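NRPS (Penicillium fellutanum, PDB 6NKI) is part of a nonribosomal peptide synthetase, with a Rossmann-fold domain of the male sterility protein family that binds NADPH. Local coordinates at residues 136-148 and 202-214. Residues are numbered along the deposited sequence; the frame is centred on the assembly and turned at random.
Sequences YDTLEAANVRSTF and GYTQTKFASEQLI
Thr206 pushes its side chain between Tyr136, Leu139, Asn143 and Val144 as a knob into a hole. CG2 lies at the edge of the Tyr136 ring, near the ring plane, 3.6 Å from Tyr136 CD1. It also touches Leu139 CB. OG1 sits between the backbone N and the carbonyl carbon (chi1 57°), where it accepts a hydrogen bond from Asn143 ND2 at 3.2 Å. That bond is bent, with an N-H...O angle of 145°, and the hydroxyl is tilted out of the amide plane. Leu139 CD1 reaches the CA and CB of Tyr203 and the edge of its ring. Segments 136-148 and 202-214 run nearly parallel, 19° apart, on one side of the parallel sheet of the Rossmann fold. The Tyr203 side chain is about 5 Å from the bound NADPH. Further along, Val144 packs the other way, as a knob among Thr206, Ala209, Ser210 and Leu213. Its CG2 meets Ala209 CB at 3.9 Å. Its CG1 packs near Leu213 CD1. The hydroxyls of Thr147 and Ser210 meet at 3.0 Å between OG1 and OG, and both side chains touch Tyr165 of strand 162-166. Thr147 CG2 and Leu213 CD2 lie 3.9 Å apart.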
loop_
_atom_site.group_PDB
_atom_site.type_symbol
_atom_site.label_atom_id
_atom_site.label_comp_id
_atom_site.label_asym_id
_atom_site.label_seq_id
_atom_site.Cartn_x
_atom_site.Cartn_y
_atom_site.Cartn_z
ATOM N N TYR A 136 19.170 29.546 -3.068
ATOM C CA TYR A 136 19.264 29.160 -1.661
ATOM C C TYR A 136 18.928 30.305 -0.705
ATOM O O TYR A 136 18.187 30.108 0.266
ATOM C CB TYR A 136 20.653 28.602 -1.358
ATOM C CG TYR A 136 20.923 28.492 0.126
ATOM C CD1 TYR A 136 20.164 27.662 0.936
ATOM C CD2 TYR A 136 21.964 29.191 0.708
ATOM C CE1 TYR A 136 20.411 27.563 2.296
ATOM C CE2 TYR A 136 22.227 29.090 2.066
ATOM C CZ TYR A 136 21.446 28.275 2.855
ATOM O OH TYR A 136 21.706 28.176 4.204
ATOM N N ASP A 137 19.477 31.500 -0.938
ATOM C CA ASP A 137 19.372 32.542 0.079
ATOM C C ASP A 137 17.957 33.095 0.220
ATOM O O ASP A 137 17.649 33.715 1.244
ATOM C CB ASP A 137 20.344 33.682 -0.223
ATOM C CG ASP A 137 20.512 34.632 0.952
ATOM O OD1 ASP A 137 21.262 34.285 1.893
ATOM O OD2 ASP A 137 19.874 35.708 0.943
ATOM N N THR A 138 17.092 32.885 -0.772
ATOM C CA THR A 138 15.718 33.360 -0.676
ATOM C C THR A 138 14.812 32.327 -0.009
ATOM O O THR A 138 13.895 32.690 0.736
ATOM C CB THR A 138 15.184 33.706 -2.068
ATOM O OG1 THR A 138 16.138 34.522 -2.749
ATOM C CG2 THR A 138 13.888 34.492 -1.950
ATOM N N LEU A 139 15.056 31.043 -0.262
ATOM C CA LEU A 139 14.310 29.993 0.412
ATOM C C LEU A 139 14.745 29.824 1.860
ATOM O O LEU A 139 14.056 29.143 2.624
ATOM C CB LEU A 139 14.489 28.669 -0.338
ATOM C CG LEU A 139 14.264 28.750 -1.856
ATOM C CD1 LEU A 139 14.447 27.391 -2.542
ATOM C CD2 LEU A 139 12.944 29.418 -2.237
ATOM N N GLU A 140 15.868 30.438 2.240
ATOM C CA GLU A 140 16.495 30.190 3.533
ATOM C C GLU A 140 15.571 30.595 4.674
ATOM O O GLU A 140 15.277 29.802 5.572
ATOM C CB GLU A 140 17.830 30.946 3.586
ATOM C CG GLU A 140 18.858 30.522 4.656
ATOM C CD GLU A 140 18.786 31.320 5.951
ATOM O OE1 GLU A 140 18.261 32.453 5.930
ATOM O OE2 GLU A 140 19.305 30.832 6.981
ATOM N N ALA A 141 15.092 31.836 4.641
ATOM C CA ALA A 141 14.179 32.292 5.681
ATOM C C ALA A 141 12.891 31.479 5.676
ATOM O O ALA A 141 12.381 31.101 6.736
ATOM C CB ALA A 141 13.880 33.781 5.502
ATOM N N ALA A 142 12.357 31.189 4.492
ATOM C CA ALA A 142 11.075 30.501 4.427
ATOM C C ALA A 142 11.224 29.031 4.807
ATOM O O ALA A 142 10.398 28.479 5.546
ATOM C CB ALA A 142 10.475 30.661 3.033
ATOM N N ASN A 143 12.296 28.381 4.353
ATOM C CA ASN A 143 12.474 26.980 4.698
ATOM C C ASN A 143 13.255 26.822 6.008
ATOM O O ASN A 143 12.776 26.189 6.954
ATOM C CB ASN A 143 13.145 26.229 3.542
ATOM C CG ASN A 143 12.288 26.229 2.294
ATOM O OD1 ASN A 143 11.078 26.445 2.363
ATOM N ND2 ASN A 143 12.890 25.896 1.159
ATOM N N VAL A 144 14.445 27.411 6.095
ATOM C CA VAL A 144 15.356 27.042 7.176
ATOM C C VAL A 144 15.191 27.892 8.441
ATOM O O VAL A 144 15.405 27.388 9.548
ATOM C CB VAL A 144 16.806 27.099 6.671
ATOM C CG1 VAL A 144 17.782 26.568 7.738
ATOM C CG2 VAL A 144 16.951 26.360 5.354
ATOM N N ARG A 145 14.838 29.170 8.310
ATOM C CA ARG A 145 14.594 30.007 9.485
ATOM C C ARG A 145 13.379 29.512 10.251
ATOM O O ARG A 145 13.395 29.430 11.486
ATOM C CB ARG A 145 14.388 31.457 9.046
ATOM C CG ARG A 145 14.074 32.493 10.125
ATOM C CD ARG A 145 15.301 33.008 10.835
ATOM N NE ARG A 145 14.931 34.134 11.697
ATOM C CZ ARG A 145 15.769 34.814 12.478
ATOM N NH1 ARG A 145 17.062 34.514 12.503
ATOM N NH2 ARG A 145 15.312 35.816 13.218
ATOM N N SER A 146 12.315 29.203 9.517
ATOM C CA SER A 146 11.137 28.521 10.023
ATOM C C SER A 146 11.551 27.319 10.869
ATOM O O SER A 146 11.034 27.130 11.978
ATOM C CB SER A 146 10.241 28.137 8.835
ATOM O OG SER A 146 10.915 27.313 7.898
ATOM N N THR A 147 12.517 26.531 10.380
ATOM C CA THR A 147 12.984 25.375 11.140
ATOM C C THR A 147 13.705 25.826 12.404
ATOM O O THR A 147 13.494 25.270 13.489
ATOM C CB THR A 147 13.889 24.489 10.262
ATOM O OG1 THR A 147 13.200 24.094 9.058
ATOM C CG2 THR A 147 14.325 23.220 11.012
ATOM N N PHE A 148 14.552 26.852 12.276
ATOM C CA PHE A 148 15.241 27.429 13.426
ATOM C C PHE A 148 14.246 27.971 14.441
ATOM O O PHE A 148 14.362 27.714 15.646
ATOM C CB PHE A 148 16.184 28.533 12.946
ATOM C CG PHE A 148 16.995 29.179 14.047
ATOM C CD1 PHE A 148 18.123 28.551 14.562
ATOM C CD2 PHE A 148 16.630 30.418 14.558
ATOM C CE1 PHE A 148 18.859 29.138 15.562
ATOM C CE2 PHE A 148 17.367 31.010 15.558
ATOM C CZ PHE A 148 18.480 30.370 16.062
ATOM N N GLY A 202 19.737 24.737 -4.492
ATOM C CA GLY A 202 19.502 25.326 -3.186
ATOM C C GLY A 202 18.259 24.778 -2.510
ATOM O O GLY A 202 18.234 24.608 -1.289
ATOM N N TYR A 203 17.214 24.495 -3.286
ATOM C CA TYR A 203 16.025 23.892 -2.702
ATOM C C TYR A 203 16.367 22.590 -1.980
ATOM O O TYR A 203 16.160 22.460 -0.769
ATOM C CB TYR A 203 14.958 23.657 -3.766
ATOM C CG TYR A 203 13.832 22.865 -3.172
ATOM C CD1 TYR A 203 12.959 23.446 -2.261
ATOM C CD2 TYR A 203 13.680 21.515 -3.468
ATOM C CE1 TYR A 203 11.943 22.714 -1.685
ATOM C CE2 TYR A 203 12.672 20.778 -2.903
ATOM C CZ TYR A 203 11.806 21.379 -2.008
ATOM O OH TYR A 203 10.796 20.641 -1.440
ATOM N N THR A 204 16.888 21.611 -2.721
ATOM C CA THR A 204 17.412 20.403 -2.091
ATOM C C THR A 204 18.483 20.719 -1.047
ATOM O O THR A 204 18.679 19.954 -0.096
ATOM C CB THR A 204 17.963 19.473 -3.172
ATOM O OG1 THR A 204 18.924 20.177 -3.966
ATOM C CG2 THR A 204 16.839 18.993 -4.078
ATOM N N GLN A 205 19.166 21.852 -1.196
ATOM C CA GLN A 205 20.164 22.289 -0.229
ATOM C C GLN A 205 19.534 22.989 0.971
ATOM O O GLN A 205 20.172 23.069 2.025
ATOM C CB GLN A 205 21.167 23.211 -0.933
ATOM C CG GLN A 205 22.485 23.523 -0.233
ATOM C CD GLN A 205 23.365 24.433 -1.083
ATOM O OE1 GLN A 205 22.944 24.901 -2.141
ATOM N NE2 GLN A 205 24.592 24.677 -0.627
ATOM N N THR A 206 18.295 23.482 0.836
ATOM C CA THR A 206 17.573 24.030 1.984
ATOM C C THR A 206 17.018 22.926 2.869
ATOM O O THR A 206 17.172 22.970 4.095
ATOM C CB THR A 206 16.415 24.931 1.541
ATOM O OG1 THR A 206 15.525 24.200 0.684
ATOM C CG2 THR A 206 16.912 26.209 0.866
ATOM N N LYS A 207 16.314 21.959 2.266
ATOM C CA LYS A 207 15.754 20.854 3.040
ATOM C C LYS A 207 16.857 20.154 3.820
ATOM O O LYS A 207 16.746 19.953 5.036
ATOM C CB LYS A 207 15.037 19.855 2.121
ATOM C CG LYS A 207 14.000 20.466 1.179
ATOM C CD LYS A 207 12.771 21.055 1.865
ATOM C CE LYS A 207 11.777 19.982 2.244
ATOM N NZ LYS A 207 10.487 20.510 2.784
ATOM N N PHE A 208 17.941 19.788 3.127
ATOM C CA PHE A 208 19.129 19.292 3.808
ATOM C C PHE A 208 19.612 20.274 4.864
ATOM O O PHE A 208 20.002 19.869 5.964
ATOM C CB PHE A 208 20.250 19.032 2.804
ATOM C CG PHE A 208 21.563 18.629 3.449
ATOM C CD1 PHE A 208 21.810 17.307 3.793
ATOM C CD2 PHE A 208 22.531 19.588 3.748
ATOM C CE1 PHE A 208 23.006 16.940 4.389
ATOM C CE2 PHE A 208 23.726 19.229 4.353
ATOM C CZ PHE A 208 23.964 17.904 4.675
ATOM N N ALA A 209 19.625 21.571 4.535
ATOM C CA ALA A 209 20.098 22.570 5.486
ATOM C C ALA A 209 19.290 22.519 6.776
ATOM O O ALA A 209 19.855 22.525 7.876
ATOM C CB ALA A 209 20.032 23.965 4.868
ATOM N N SER A 210 17.956 22.476 6.659
ATOM C CA SER A 210 17.123 22.314 7.847
ATOM C C SER A 210 17.334 20.944 8.487
ATOM O O SER A 210 17.134 20.774 9.698
ATOM C CB SER A 210 15.644 22.510 7.485
ATOM O OG SER A 210 15.385 23.798 6.956
ATOM N N GLU A 211 17.750 19.963 7.689
ATOM C CA GLU A 211 17.934 18.608 8.190
ATOM C C GLU A 211 19.186 18.510 9.056
ATOM O O GLU A 211 19.139 17.988 10.176
ATOM C CB GLU A 211 17.971 17.644 6.997
ATOM C CG GLU A 211 18.131 16.169 7.294
ATOM C CD GLU A 211 17.756 15.298 6.097
ATOM O OE1 GLU A 211 17.305 15.849 5.070
ATOM O OE2 GLU A 211 17.917 14.063 6.185
ATOM N N GLN A 212 20.313 19.042 8.563
ATOM C CA GLN A 212 21.557 19.013 9.330
ATOM C C GLN A 212 21.459 19.871 10.586
ATOM O O GLN A 212 22.190 19.652 11.559
ATOM C CB GLN A 212 22.717 19.465 8.448
ATOM C CG GLN A 212 24.040 19.395 9.150
ATOM C CD GLN A 212 24.339 17.996 9.647
ATOM O OE1 GLN A 212 24.089 17.009 8.952
ATOM N NE2 GLN A 212 24.863 17.901 10.867
ATOM N N LEU A 213 20.544 20.835 10.581
ATOM C CA LEU A 213 20.228 21.593 11.784
ATOM C C LEU A 213 19.569 20.709 12.845
ATOM O O LEU A 213 19.912 20.794 14.033
ATOM C CB LEU A 213 19.326 22.756 11.388
ATOM C CG LEU A 213 18.870 23.865 12.315
ATOM C CD1 LEU A 213 18.593 25.068 11.448
ATOM C CD2 LEU A 213 17.613 23.453 13.039
ATOM N N ILE A 214 18.609 19.860 12.432
ATOM C CA ILE A 214 17.897 18.963 13.353
ATOM C C ILE A 214 18.872 18.198 14.238
ATOM O O ILE A 214 18.660 18.053 15.450
ATOM C CB ILE A 214 16.996 17.988 12.563
ATOM C CG1 ILE A 214 15.815 18.679 11.878
ATOM C CG2 ILE A 214 16.433 16.915 13.480
ATOM C CD1 ILE A 214 14.673 18.994 12.814
#